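PDB 6USS: sulfatase from Bacteroides fragilis CAG:558, which probably hydrolyses sulfate esters as a calcium-dependent arylsulfatase of a gut bacterium, and is captured here as a catalytic-site mutant. Local coordinates for residues I387-A391 / S406-L411; G439-T443 / Y453-N457; N203-R207 / F216-L221. The protein carries 1 engineered substitution. One frame throughout, in Å; residues are numbered along the deposited sequence.

Contact 1: residues I387-A391 / S406-L411; sequences ILEMA and SFIPLL
E389 and I408 lie alongside each other and run in opposite directions. The E389 side chain is extended, with CG anti to the backbone N (chi1 174°). This carries the carboxylate along the flank of I408. E389 CD lies 3.6 Å from I408 CG1, and E389 OE2 comes to 3.3 Å from I408 CG2. The other oxygen makes the polar link. S406 OG donates to E389 OE1 at 2.7 Å, approaching from above the carboxylate plane, 45° out of it. The same S406 OG accepts from I408 N at 3.3 Å, which forms an ST turn just before helix 408-412. The serine hydroxyl therefore ties the carboxylate to the first turn of that helix.

M390 makes the apolar half. Its chain is extended beyond CG and reaches across to L411 at about a right angle. The methyl M390 CE meets L411 CD1 at 3.5 Å. It also approaches F407 CE1 obliquely, at 4.5 Å. Further back, M390 CG touches I408 CD1. Strand 315-321 packs on M390, strand 77-83 packs on L411, and F383 meets the F407 ring edge-to-face.

The chemistry is split. The carboxylate is held by a short hydroxyl bond on the exposed side, while the methionine methyl packs on L411 on the buried side. One hydroxyl-carboxylate bond and apolar packing thus join the two helices. Because the S406 hydroxyl both donates to E389 and accepts from I408 N, its orientation is set from two sides.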
ATOM      1  N   ILE A 387     -17.625 -11.655   1.966  1.00 20.99           N
ATOM      2  CA  ILE A 387     -16.316 -11.669   2.598  1.00 18.09           C
ATOM      3  C   ILE A 387     -16.276 -10.663   3.754  1.00 21.45           C
ATOM      4  O   ILE A 387     -15.725 -10.948   4.822  1.00 19.57           O
ATOM      5  CB  ILE A 387     -15.232 -11.426   1.529  1.00 14.54           C
ATOM      6  CG1 ILE A 387     -15.020 -12.720   0.729  1.00 14.84           C
ATOM      7  CG2 ILE A 387     -13.942 -10.935   2.177  1.00 14.84           C
ATOM      8  CD1 ILE A 387     -14.402 -12.564  -0.653  1.00 15.10           C
ATOM      9  N   LEU A 388     -16.907  -9.495   3.580  1.00 17.30           N
ATOM     10  CA  LEU A 388     -16.995  -8.530   4.671  1.00 19.97           C
ATOM     11  C   LEU A 388     -17.758  -9.102   5.864  1.00 23.46           C
ATOM     12  O   LEU A 388     -17.404  -8.824   7.022  1.00 20.29           O
ATOM     13  CB  LEU A 388     -17.649  -7.247   4.163  1.00 17.76           C
ATOM     14  CG  LEU A 388     -16.801  -6.559   3.084  1.00 18.83           C
ATOM     15  CD1 LEU A 388     -17.503  -5.336   2.538  1.00 18.80           C
ATOM     16  CD2 LEU A 388     -15.404  -6.213   3.603  1.00 12.35           C
ATOM     17  N   GLU A 389     -18.810  -9.887   5.601  1.00 17.11           N
ATOM     18  CA  GLU A 389     -19.575 -10.508   6.678  1.00 20.12           C
ATOM     19  C   GLU A 389     -18.774 -11.616   7.350  1.00 22.17           C
ATOM     20  O   GLU A 389     -18.839 -11.784   8.574  1.00 17.11           O
ATOM     21  CB  GLU A 389     -20.897 -11.053   6.138  1.00 20.40           C
ATOM     22  CG  GLU A 389     -21.713 -11.861   7.148  1.00 18.12           C
ATOM     23  CD  GLU A 389     -23.146 -12.127   6.671  1.00 31.28           C
ATOM     24  OE1 GLU A 389     -23.517 -11.656   5.560  1.00 26.82           O
ATOM     25  OE2 GLU A 389     -23.910 -12.789   7.418  1.00 28.09           O
ATOM     26  N   MET A 390     -18.016 -12.384   6.565  1.00 23.44           N
ATOM     27  CA  MET A 390     -17.145 -13.385   7.158  1.00 18.88           C
ATOM     28  C   MET A 390     -16.148 -12.728   8.089  1.00 19.82           C
ATOM     29  O   MET A 390     -15.785 -13.293   9.131  1.00 23.89           O
ATOM     30  CB  MET A 390     -16.408 -14.164   6.069  1.00 18.99           C
ATOM     31  CG  MET A 390     -17.219 -15.205   5.355  1.00 23.07           C
ATOM     32  SD  MET A 390     -16.387 -15.592   3.806  1.00 24.98           S
ATOM     33  CE  MET A 390     -17.254 -17.036   3.238  1.00 16.61           C
ATOM     34  N   ALA A 391     -15.682 -11.536   7.716  1.00 20.75           N
ATOM     35  CA  ALA A 391     -14.715 -10.788   8.509  1.00 19.45           C
ATOM     36  C   ALA A 391     -15.365 -10.017   9.652  1.00 19.07           C
ATOM     37  O   ALA A 391     -14.666  -9.309  10.389  1.00 17.85           O
ATOM     38  CB  ALA A 391     -13.933  -9.840   7.601  1.00 19.98           C
ATOM     39  N   SER A 406     -25.170 -11.192   0.036  1.00 17.96           N
ATOM     40  CA  SER A 406     -24.427 -12.155   0.839  1.00 19.04           C
ATOM     41  C   SER A 406     -24.965 -13.570   0.646  1.00 22.18           C
ATOM     42  O   SER A 406     -26.181 -13.787   0.628  1.00 24.99           O
ATOM     43  CB  SER A 406     -24.488 -11.771   2.305  1.00 14.37           C
ATOM     44  OG  SER A 406     -23.672 -12.642   3.042  1.00 19.81           O
ATOM     45  N   PHE A 407     -24.059 -14.531   0.448  1.00 14.80           N
ATOM     46  CA  PHE A 407     -24.440 -15.930   0.402  1.00 13.69           C
ATOM     47  C   PHE A 407     -24.103 -16.648   1.700  1.00 20.20           C
ATOM     48  O   PHE A 407     -24.147 -17.880   1.746  1.00 19.32           O
ATOM     49  CB  PHE A 407     -23.803 -16.653  -0.796  1.00 17.40           C
ATOM     50  CG  PHE A 407     -22.307 -16.433  -0.969  1.00 18.64           C
ATOM     51  CD1 PHE A 407     -21.386 -17.070  -0.141  1.00 16.64           C
ATOM     52  CD2 PHE A 407     -21.823 -15.641  -2.008  1.00 16.64           C
ATOM     53  CE1 PHE A 407     -20.004 -16.883  -0.304  1.00 12.92           C
ATOM     54  CE2 PHE A 407     -20.435 -15.451  -2.184  1.00 18.95           C
ATOM     55  CZ  PHE A 407     -19.526 -16.077  -1.328  1.00 13.79           C
ATOM     56  N   ILE A 408     -23.781 -15.904   2.756  1.00 17.61           N
ATOM     57  CA  ILE A 408     -23.560 -16.486   4.078  1.00 20.02           C
ATOM     58  C   ILE A 408     -24.786 -17.306   4.486  1.00 19.91           C
ATOM     59  O   ILE A 408     -24.625 -18.365   5.120  1.00 19.86           O
ATOM     60  CB  ILE A 408     -23.222 -15.401   5.121  1.00 22.54           C
ATOM     61  CG1 ILE A 408     -21.740 -15.029   5.098  1.00 17.34           C
ATOM     62  CG2 ILE A 408     -23.467 -15.900   6.529  1.00 18.02           C
ATOM     63  CD1 ILE A 408     -21.139 -14.881   3.740  1.00 23.26           C
ATOM     64  N   PRO A 409     -26.021 -16.891   4.168  1.00 19.73           N
ATOM     65  CA  PRO A 409     -27.164 -17.771   4.482  1.00 22.39           C
ATOM     66  C   PRO A 409     -27.124 -19.105   3.756  1.00 21.64           C
ATOM     67  O   PRO A 409     -27.712 -20.072   4.255  1.00 24.21           O
ATOM     68  CB  PRO A 409     -28.391 -16.936   4.078  1.00 18.04           C
ATOM     69  CG  PRO A 409     -27.959 -15.556   4.279  1.00 21.29           C
ATOM     70  CD  PRO A 409     -26.486 -15.518   3.876  1.00 20.71           C
ATOM     71  N   LEU A 410     -26.457 -19.205   2.602  1.00 22.35           N
ATOM     72  CA  LEU A 410     -26.269 -20.523   2.005  1.00 17.89           C
ATOM     73  C   LEU A 410     -25.203 -21.307   2.750  1.00 14.49           C
ATOM     74  O   LEU A 410     -25.336 -22.522   2.929  1.00 18.81           O
ATOM     75  CB  LEU A 410     -25.906 -20.395   0.528  1.00 17.91           C
ATOM     76  CG  LEU A 410     -26.942 -19.657  -0.318  1.00 18.21           C
ATOM     77  CD1 LEU A 410     -26.375 -19.281  -1.686  1.00 15.20           C
ATOM     78  CD2 LEU A 410     -28.196 -20.500  -0.450  1.00 15.59           C
ATOM     79  N   LEU A 411     -24.158 -20.626   3.216  1.00 16.25           N
ATOM     80  CA  LEU A 411     -23.090 -21.322   3.932  1.00 20.00           C
ATOM     81  C   LEU A 411     -23.589 -21.899   5.254  1.00 21.28           C
ATOM     82  O   LEU A 411     -23.128 -22.957   5.693  1.00 17.29           O
ATOM     83  CB  LEU A 411     -21.921 -20.374   4.170  1.00 12.03           C
ATOM     84  CG  LEU A 411     -21.235 -19.927   2.886  1.00 17.73           C
ATOM     85  CD1 LEU A 411     -20.288 -18.785   3.202  1.00 17.89           C
ATOM     86  CD2 LEU A 411     -20.500 -21.083   2.215  1.00 12.39           C
TER

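Contact 2: residues G439-T443 / Y453-N457; sequences GPTCT and YYYEN
Y453 and C442 form a hydrogen-bonded antiparallel pair. Y453 N donates to C442 O at 2.9 Å, and the N-H...O angle is nearly straight at 173°. C442 N returns a bond to Y453 O at 3.1 Å. Two residues on, Y455 N donates to P440 O at 2.9 Å, with the donor tilted from the carbonyl plane. P440 O also takes a bond from a water, which in turn accepts from E456 N. The two donors grip this oxygen where the strand 449-454 has ended. T441 and Y454 are the non-hydrogen-bonded pair between these bonds.

The packing differs on the two faces. On the T441 and Y454 face, the side chains point the same way. The methyl T441 CG2 sits over the Y454 ring in a CH-pi contact, 4.0 Å from the ring centroid. On the other face, C442 SG lies between the backbone N and the carbonyl carbon (chi1 41°). There it meets the edge of the Y453 ring, 3.6 Å from Y453 CD2. It also approaches the Y455 ring obliquely, 3.9 Å from Y455 CZ. P440 CB packs on Y455 CB, and the edge of the Y455 ring lies against P440 C and T441 N.

The hydroxyls bond to residues outside the two segments: Y453 to P512, Y454 to E461 and Y455 to N426. L490 and L494 of helix 480-496 cover C442. This is the open end of the beta hairpin 441-446/449-454, the central pair of the four-stranded antiparallel sheet in the C-terminal part of the sulfatase.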
ATOM      1  N   GLY A 439     -20.555 -12.733 -28.475  1.00 21.25           N
ATOM      2  CA  GLY A 439     -21.006 -11.555 -29.175  1.00 16.48           C
ATOM      3  C   GLY A 439     -21.646 -10.583 -28.199  1.00 23.65           C
ATOM      4  O   GLY A 439     -21.768 -10.870 -27.001  1.00 20.34           O
ATOM      5  N   PRO A 440     -22.085  -9.421 -28.687  1.00 22.90           N
ATOM      6  CA  PRO A 440     -22.764  -8.446 -27.803  1.00 22.47           C
ATOM      7  C   PRO A 440     -24.108  -8.973 -27.309  1.00 24.05           C
ATOM      8  O   PRO A 440     -25.036  -9.188 -28.094  1.00 20.75           O
ATOM      9  CB  PRO A 440     -22.944  -7.214 -28.700  1.00 18.66           C
ATOM     10  CG  PRO A 440     -22.250  -7.537 -30.004  1.00 17.96           C
ATOM     11  CD  PRO A 440     -22.075  -9.000 -30.100  1.00 19.48           C
ATOM     12  N   THR A 441     -24.222  -9.156 -25.993  1.00 23.62           N
ATOM     13  CA  THR A 441     -25.414  -9.740 -25.395  1.00 19.50           C
ATOM     14  C   THR A 441     -25.683  -9.100 -24.041  1.00 22.45           C
ATOM     15  O   THR A 441     -24.785  -8.537 -23.406  1.00 21.38           O
ATOM     16  CB  THR A 441     -25.259 -11.248 -25.175  1.00 21.50           C
ATOM     17  OG1 THR A 441     -24.097 -11.489 -24.362  1.00 21.13           O
ATOM     18  CG2 THR A 441     -25.137 -12.001 -26.494  1.00 17.81           C
ATOM     19  N   CYS A 442     -26.925  -9.221 -23.590  1.00 19.57           N
ATOM     20  CA  CYS A 442     -27.221  -9.183 -22.173  1.00 18.59           C
ATOM     21  C   CYS A 442     -28.048 -10.408 -21.829  1.00 23.92           C
ATOM     22  O   CYS A 442     -28.746 -10.969 -22.676  1.00 25.75           O
ATOM     23  CB  CYS A 442     -27.970  -7.898 -21.765  1.00 23.43           C
ATOM     24  SG  CYS A 442     -29.207  -7.449 -22.967  1.00 20.02           S
ATOM     25  N   THR A 443     -27.985 -10.805 -20.569  1.00 19.71           N
ATOM     26  CA  THR A 443     -28.570 -12.046 -20.104  1.00 15.63           C
ATOM     27  C   THR A 443     -29.224 -11.809 -18.757  1.00 19.39           C
ATOM     28  O   THR A 443     -28.657 -11.114 -17.901  1.00 21.54           O
ATOM     29  CB  THR A 443     -27.492 -13.123 -19.966  1.00 19.62           C
ATOM     30  OG1 THR A 443     -26.850 -13.301 -21.228  1.00 21.60           O
ATOM     31  CG2 THR A 443     -28.109 -14.435 -19.541  1.00 15.61           C
ATOM     32  N   TYR A 453     -30.216 -12.144 -24.889  1.00 20.93           N
ATOM     33  CA  TYR A 453     -30.605 -11.240 -25.959  1.00 22.58           C
ATOM     34  C   TYR A 453     -29.364 -10.805 -26.717  1.00 25.23           C
ATOM     35  O   TYR A 453     -28.358 -10.435 -26.102  1.00 24.06           O
ATOM     36  CB  TYR A 453     -31.321 -10.024 -25.396  1.00 21.92           C
ATOM     37  CG  TYR A 453     -31.491  -8.891 -26.385  1.00 30.01           C
ATOM     38  CD1 TYR A 453     -32.353  -9.013 -27.483  1.00 25.22           C
ATOM     39  CD2 TYR A 453     -30.815  -7.680 -26.203  1.00 23.43           C
ATOM     40  CE1 TYR A 453     -32.526  -7.957 -28.380  1.00 25.10           C
ATOM     41  CE2 TYR A 453     -30.989  -6.614 -27.097  1.00 24.11           C
ATOM     42  CZ  TYR A 453     -31.846  -6.758 -28.181  1.00 27.23           C
ATOM     43  OH  TYR A 453     -32.027  -5.713 -29.075  1.00 28.20           O
ATOM     44  N   TYR A 454     -29.436 -10.841 -28.043  1.00 25.29           N
ATOM     45  CA  TYR A 454     -28.286 -10.562 -28.893  1.00 22.75           C
ATOM     46  C   TYR A 454     -28.470  -9.190 -29.530  1.00 27.34           C
ATOM     47  O   TYR A 454     -29.371  -8.997 -30.357  1.00 23.63           O
ATOM     48  CB  TYR A 454     -28.118 -11.646 -29.949  1.00 20.39           C
ATOM     49  CG  TYR A 454     -27.738 -13.008 -29.396  1.00 24.30           C
ATOM     50  CD1 TYR A 454     -28.689 -13.821 -28.782  1.00 19.35           C
ATOM     51  CD2 TYR A 454     -26.428 -13.486 -29.490  1.00 16.09           C
ATOM     52  CE1 TYR A 454     -28.359 -15.067 -28.284  1.00 18.71           C
ATOM     53  CE2 TYR A 454     -26.087 -14.750 -29.002  1.00 16.80           C
ATOM     54  CZ  TYR A 454     -27.062 -15.538 -28.402  1.00 21.09           C
ATOM     55  OH  TYR A 454     -26.749 -16.791 -27.908  1.00 17.85           O
ATOM     56  N   TYR A 455     -27.603  -8.244 -29.142  1.00 25.74           N
ATOM     57  CA  TYR A 455     -27.676  -6.885 -29.659  1.00 22.05           C
ATOM     58  C   TYR A 455     -27.551  -6.844 -31.171  1.00 23.22           C
ATOM     59  O   TYR A 455     -28.119  -5.954 -31.807  1.00 26.38           O
ATOM     60  CB  TYR A 455     -26.570  -6.026 -29.051  1.00 20.66           C
ATOM     61  CG  TYR A 455     -26.762  -5.644 -27.611  1.00 19.68           C
ATOM     62  CD1 TYR A 455     -27.679  -4.680 -27.256  1.00 21.23           C
ATOM     63  CD2 TYR A 455     -26.012  -6.232 -26.607  1.00 26.43           C
ATOM     64  CE1 TYR A 455     -27.854  -4.303 -25.950  1.00 20.42           C
ATOM     65  CE2 TYR A 455     -26.182  -5.858 -25.278  1.00 23.09           C
ATOM     66  CZ  TYR A 455     -27.104  -4.885 -24.968  1.00 19.41           C
ATOM     67  OH  TYR A 455     -27.309  -4.486 -23.678  1.00 23.89           O
ATOM     68  N   GLU A 456     -26.795  -7.776 -31.761  1.00 20.98           N
ATOM     69  CA  GLU A 456     -26.423  -7.612 -33.162  1.00 24.78           C
ATOM     70  C   GLU A 456     -27.619  -7.797 -34.091  1.00 27.43           C
ATOM     71  O   GLU A 456     -27.694  -7.133 -35.134  1.00 23.62           O
ATOM     72  CB  GLU A 456     -25.281  -8.568 -33.542  1.00 25.11           C
ATOM     73  CG  GLU A 456     -24.470  -8.097 -34.766  1.00 23.51           C
ATOM     74  CD  GLU A 456     -23.396  -9.090 -35.234  1.00 26.04           C
ATOM     75  OE1 GLU A 456     -22.852  -9.842 -34.386  1.00 28.62           O
ATOM     76  OE2 GLU A 456     -23.081  -9.095 -36.455  1.00 25.45           O
ATOM     77  N   ASN A 457     -28.574  -8.664 -33.732  1.00 23.96           N
ATOM     78  CA  ASN A 457     -29.743  -8.837 -34.583  1.00 23.46           C
ATOM     79  C   ASN A 457     -31.039  -9.018 -33.805  1.00 22.94           C
ATOM     80  O   ASN A 457     -32.035  -9.429 -34.404  1.00 21.02           O
ATOM     81  CB  ASN A 457     -29.546 -10.032 -35.515  1.00 24.00           C
ATOM     82  CG  ASN A 457     -29.407 -11.342 -34.754  1.00 27.11           C
ATOM     83  OD1 ASN A 457     -29.286 -11.346 -33.523  1.00 26.64           O
ATOM     84  ND2 ASN A 457     -29.430 -12.463 -35.481  1.00 19.67           N
TER
HETATM   85  O   HOH W   1     -25.180  -9.921 -30.674  1.00 21.21           O

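Contact 3: residues N203-R207 / F216-L221; sequences NYGNR and FAVPGL
Y204 and N206 both hold CG anti to the carbonyl carbon and beside the backbone N, with chi1 of -46° and -69°. For Y204 this lays the ring across L221, while its CB meets V218. For N206 it brings the carboxamide to segment 216-221. N206 ND2 donates to V218 O at 2.8 Å. The acceptor lies in the amide plane, but the donor stands above the carbonyl plane of V218. N206 ND2 also donates to N203 O at 2.9 Å, nearly along that carbonyl. Two bonds thus fix the amide rotation. N203 O takes a second bond from N206 N, and N203 ND2 donates back to N206 O. The turn 203-206 is closed by its own two asparagines.

The backbones meet directly as well. V218 N donates to Y204 O at 3.3 Å, a longer bond with the donor tilted from the carbonyl plane. G205 packs close to A217; their CA atoms are 4.5 Å apart. A217 CB touches G205 C and reaches N206 OD1 at 3.7 Å.

Y204 supplies the apolar part. Y204 CB lies 3.7 Å from V218 CB. Farther out along the ring, Y204 CE2 lies 3.8 Å from L221 CB, where the two side chains cross at about a right angle. Y204 OH bonds to T229 O.

The N206 amide and one backbone bond join 203-207 to 216-221. Although F216 lies about 11 Å (side chain) from the bound calcium ion, this is loop packing: two segments of the connection between strand 185-187 and helix 231-247, set through Y204 and L221 against V231 of that helix.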
ATOM      1  N   ASN A 203      12.169 -15.699 -17.839  1.00 24.19           N
ATOM      2  CA  ASN A 203      11.991 -14.536 -16.969  1.00 23.51           C
ATOM      3  C   ASN A 203      10.535 -14.103 -16.886  1.00 25.39           C
ATOM      4  O   ASN A 203      10.256 -12.925 -16.615  1.00 26.54           O
ATOM      5  CB  ASN A 203      12.844 -13.334 -17.414  1.00 23.70           C
ATOM      6  CG  ASN A 203      14.311 -13.674 -17.590  1.00 27.35           C
ATOM      7  OD1 ASN A 203      14.840 -14.582 -16.945  1.00 28.96           O
ATOM      8  ND2 ASN A 203      14.980 -12.935 -18.462  1.00 26.20           N
ATOM      9  N   TYR A 204       9.606 -15.031 -17.137  1.00 22.52           N
ATOM     10  CA  TYR A 204       8.173 -14.733 -17.214  1.00 23.15           C
ATOM     11  C   TYR A 204       7.877 -13.601 -18.194  1.00 23.48           C
ATOM     12  O   TYR A 204       6.884 -12.877 -18.039  1.00 22.70           O
ATOM     13  CB  TYR A 204       7.593 -14.417 -15.827  1.00 17.50           C
ATOM     14  CG  TYR A 204       8.056 -15.408 -14.796  1.00 19.49           C
ATOM     15  CD1 TYR A 204       7.725 -16.753 -14.911  1.00 21.14           C
ATOM     16  CD2 TYR A 204       8.864 -15.016 -13.728  1.00 21.84           C
ATOM     17  CE1 TYR A 204       8.171 -17.689 -13.978  1.00 20.84           C
ATOM     18  CE2 TYR A 204       9.309 -15.947 -12.776  1.00 23.81           C
ATOM     19  CZ  TYR A 204       8.962 -17.283 -12.920  1.00 23.06           C
ATOM     20  OH  TYR A 204       9.404 -18.217 -12.012  1.00 21.63           O
ATOM     21  N   GLY A 205       8.739 -13.420 -19.196  1.00 24.43           N
ATOM     22  CA  GLY A 205       8.558 -12.381 -20.194  1.00 26.15           C
ATOM     23  C   GLY A 205       9.447 -11.164 -20.047  1.00 23.49           C
ATOM     24  O   GLY A 205       9.531 -10.372 -20.992  1.00 29.11           O
ATOM     25  N   ASN A 206      10.123 -10.981 -18.923  1.00 20.62           N
ATOM     26  CA  ASN A 206      10.889  -9.756 -18.734  1.00 28.86           C
ATOM     27  C   ASN A 206      12.154  -9.772 -19.584  1.00 33.99           C
ATOM     28  O   ASN A 206      12.907 -10.752 -19.576  1.00 30.13           O
ATOM     29  CB  ASN A 206      11.252  -9.575 -17.264  1.00 26.37           C
ATOM     30  CG  ASN A 206      10.049  -9.262 -16.403  1.00 25.10           C
ATOM     31  OD1 ASN A 206       9.658  -8.100 -16.262  1.00 23.83           O
ATOM     32  ND2 ASN A 206       9.453 -10.299 -15.820  1.00 18.93           N
ATOM     33  N   ARG A 207      12.385  -8.685 -20.320  1.00 39.81           N
ATOM     34  CA  ARG A 207      13.618  -8.539 -21.075  1.00 40.81           C
ATOM     35  C   ARG A 207      14.739  -8.081 -20.153  1.00 42.69           C
ATOM     36  O   ARG A 207      14.502  -7.431 -19.130  1.00 41.96           O
ATOM     37  CB  ARG A 207      13.445  -7.542 -22.221  1.00 41.32           C
ATOM     38  CG  ARG A 207      12.401  -7.953 -23.235  1.00 41.99           C
ATOM     39  CD  ARG A 207      12.719  -7.407 -24.621  1.00 50.34           C
ATOM     40  NE  ARG A 207      13.233  -8.451 -25.506  1.00 52.02           N
ATOM     41  CZ  ARG A 207      14.465  -8.472 -26.009  1.00 62.77           C
ATOM     42  NH1 ARG A 207      15.324  -7.493 -25.732  1.00 62.13           N
ATOM     43  NH2 ARG A 207      14.836  -9.470 -26.801  1.00 70.86           N
ATOM     44  N   PHE A 216       2.415  -8.119 -20.632  1.00 24.67           N
ATOM     45  CA  PHE A 216       2.082  -9.159 -19.668  1.00 20.48           C
ATOM     46  C   PHE A 216       3.315  -9.795 -19.031  1.00 20.50           C
ATOM     47  O   PHE A 216       3.210 -10.880 -18.454  1.00 18.35           O
ATOM     48  CB  PHE A 216       1.204 -10.234 -20.324  1.00 18.05           C
ATOM     49  CG  PHE A 216      -0.115  -9.712 -20.853  1.00 24.47           C
ATOM     50  CD1 PHE A 216      -0.614  -8.470 -20.448  1.00 24.44           C
ATOM     51  CD2 PHE A 216      -0.865 -10.461 -21.745  1.00 21.30           C
ATOM     52  CE1 PHE A 216      -1.822  -7.982 -20.935  1.00 18.40           C
ATOM     53  CE2 PHE A 216      -2.077  -9.976 -22.235  1.00 23.14           C
ATOM     54  CZ  PHE A 216      -2.552  -8.731 -21.829  1.00 21.59           C
ATOM     55  N   ALA A 217       4.480  -9.153 -19.124  1.00 21.24           N
ATOM     56  CA  ALA A 217       5.610  -9.616 -18.331  1.00 24.13           C
ATOM     57  C   ALA A 217       5.248  -9.547 -16.851  1.00 24.69           C
ATOM     58  O   ALA A 217       4.627  -8.577 -16.392  1.00 24.78           O
ATOM     59  CB  ALA A 217       6.852  -8.774 -18.622  1.00 23.08           C
ATOM     60  N   VAL A 218       5.623 -10.583 -16.103  1.00 20.06           N
ATOM     61  CA  VAL A 218       5.222 -10.739 -14.710  1.00 24.74           C
ATOM     62  C   VAL A 218       6.238 -10.008 -13.820  1.00 24.00           C
ATOM     63  O   VAL A 218       7.423 -10.370 -13.843  1.00 19.88           O
ATOM     64  CB  VAL A 218       5.101 -12.212 -14.306  1.00 19.40           C
ATOM     65  CG1 VAL A 218       4.476 -12.316 -12.910  1.00 18.26           C
ATOM     66  CG2 VAL A 218       4.267 -12.971 -15.321  1.00 18.25           C
ATOM     67  N   PRO A 219       5.823  -9.016 -13.046  1.00 22.90           N
ATOM     68  CA  PRO A 219       6.760  -8.311 -12.169  1.00 17.74           C
ATOM     69  C   PRO A 219       6.828  -8.989 -10.803  1.00 22.48           C
ATOM     70  O   PRO A 219       6.020  -9.857 -10.465  1.00 22.24           O
ATOM     71  CB  PRO A 219       6.147  -6.907 -12.074  1.00 15.15           C
ATOM     72  CG  PRO A 219       4.665  -7.141 -12.232  1.00 14.64           C
ATOM     73  CD  PRO A 219       4.478  -8.402 -13.040  1.00 18.15           C
ATOM     74  N   GLY A 220       7.834  -8.595 -10.026  1.00 17.64           N
ATOM     75  CA  GLY A 220       7.899  -9.035  -8.648  1.00 13.75           C
ATOM     76  C   GLY A 220       8.476 -10.412  -8.406  1.00 20.18           C
ATOM     77  O   GLY A 220       8.376 -10.910  -7.280  1.00 22.03           O
ATOM     78  N   LEU A 221       9.085 -11.052  -9.411  1.00 19.72           N
ATOM     79  CA  LEU A 221       9.627 -12.400  -9.249  1.00 22.37           C
ATOM     80  C   LEU A 221      11.048 -12.480  -9.798  1.00 24.25           C
ATOM     81  O   LEU A 221      11.457 -13.508 -10.361  1.00 20.89           O
ATOM     82  CB  LEU A 221       8.726 -13.430  -9.926  1.00 18.34           C
ATOM     83  CG  LEU A 221       7.279 -13.436  -9.430  1.00 19.27           C
ATOM     84  CD1 LEU A 221       6.422 -14.315 -10.321  1.00 14.65           C
ATOM     85  CD2 LEU A 221       7.199 -13.883  -7.956  1.00 20.34           C
TER

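Along the chain contact 3 comes first, then contact 1, then contact 2, each closing before the next opens. Their centres are 33 to 37 Å apart and none touches another. The nearest atoms of contacts 1 and 2 are about 18 Å apart. Contacts 1 and 3 belong to the part built on the large mixed sheet: contact 1 packs against its strands 77-83 and 315-321, while contact 3 lies in a loop that follows its strand 185-187. Contact 2 lies in the separate four-stranded antiparallel sheet. The three therefore lie in distinct regions of the sulfatase fold. The side chain of F216, in segment 216-221, is about 11 Å from the calcium ion.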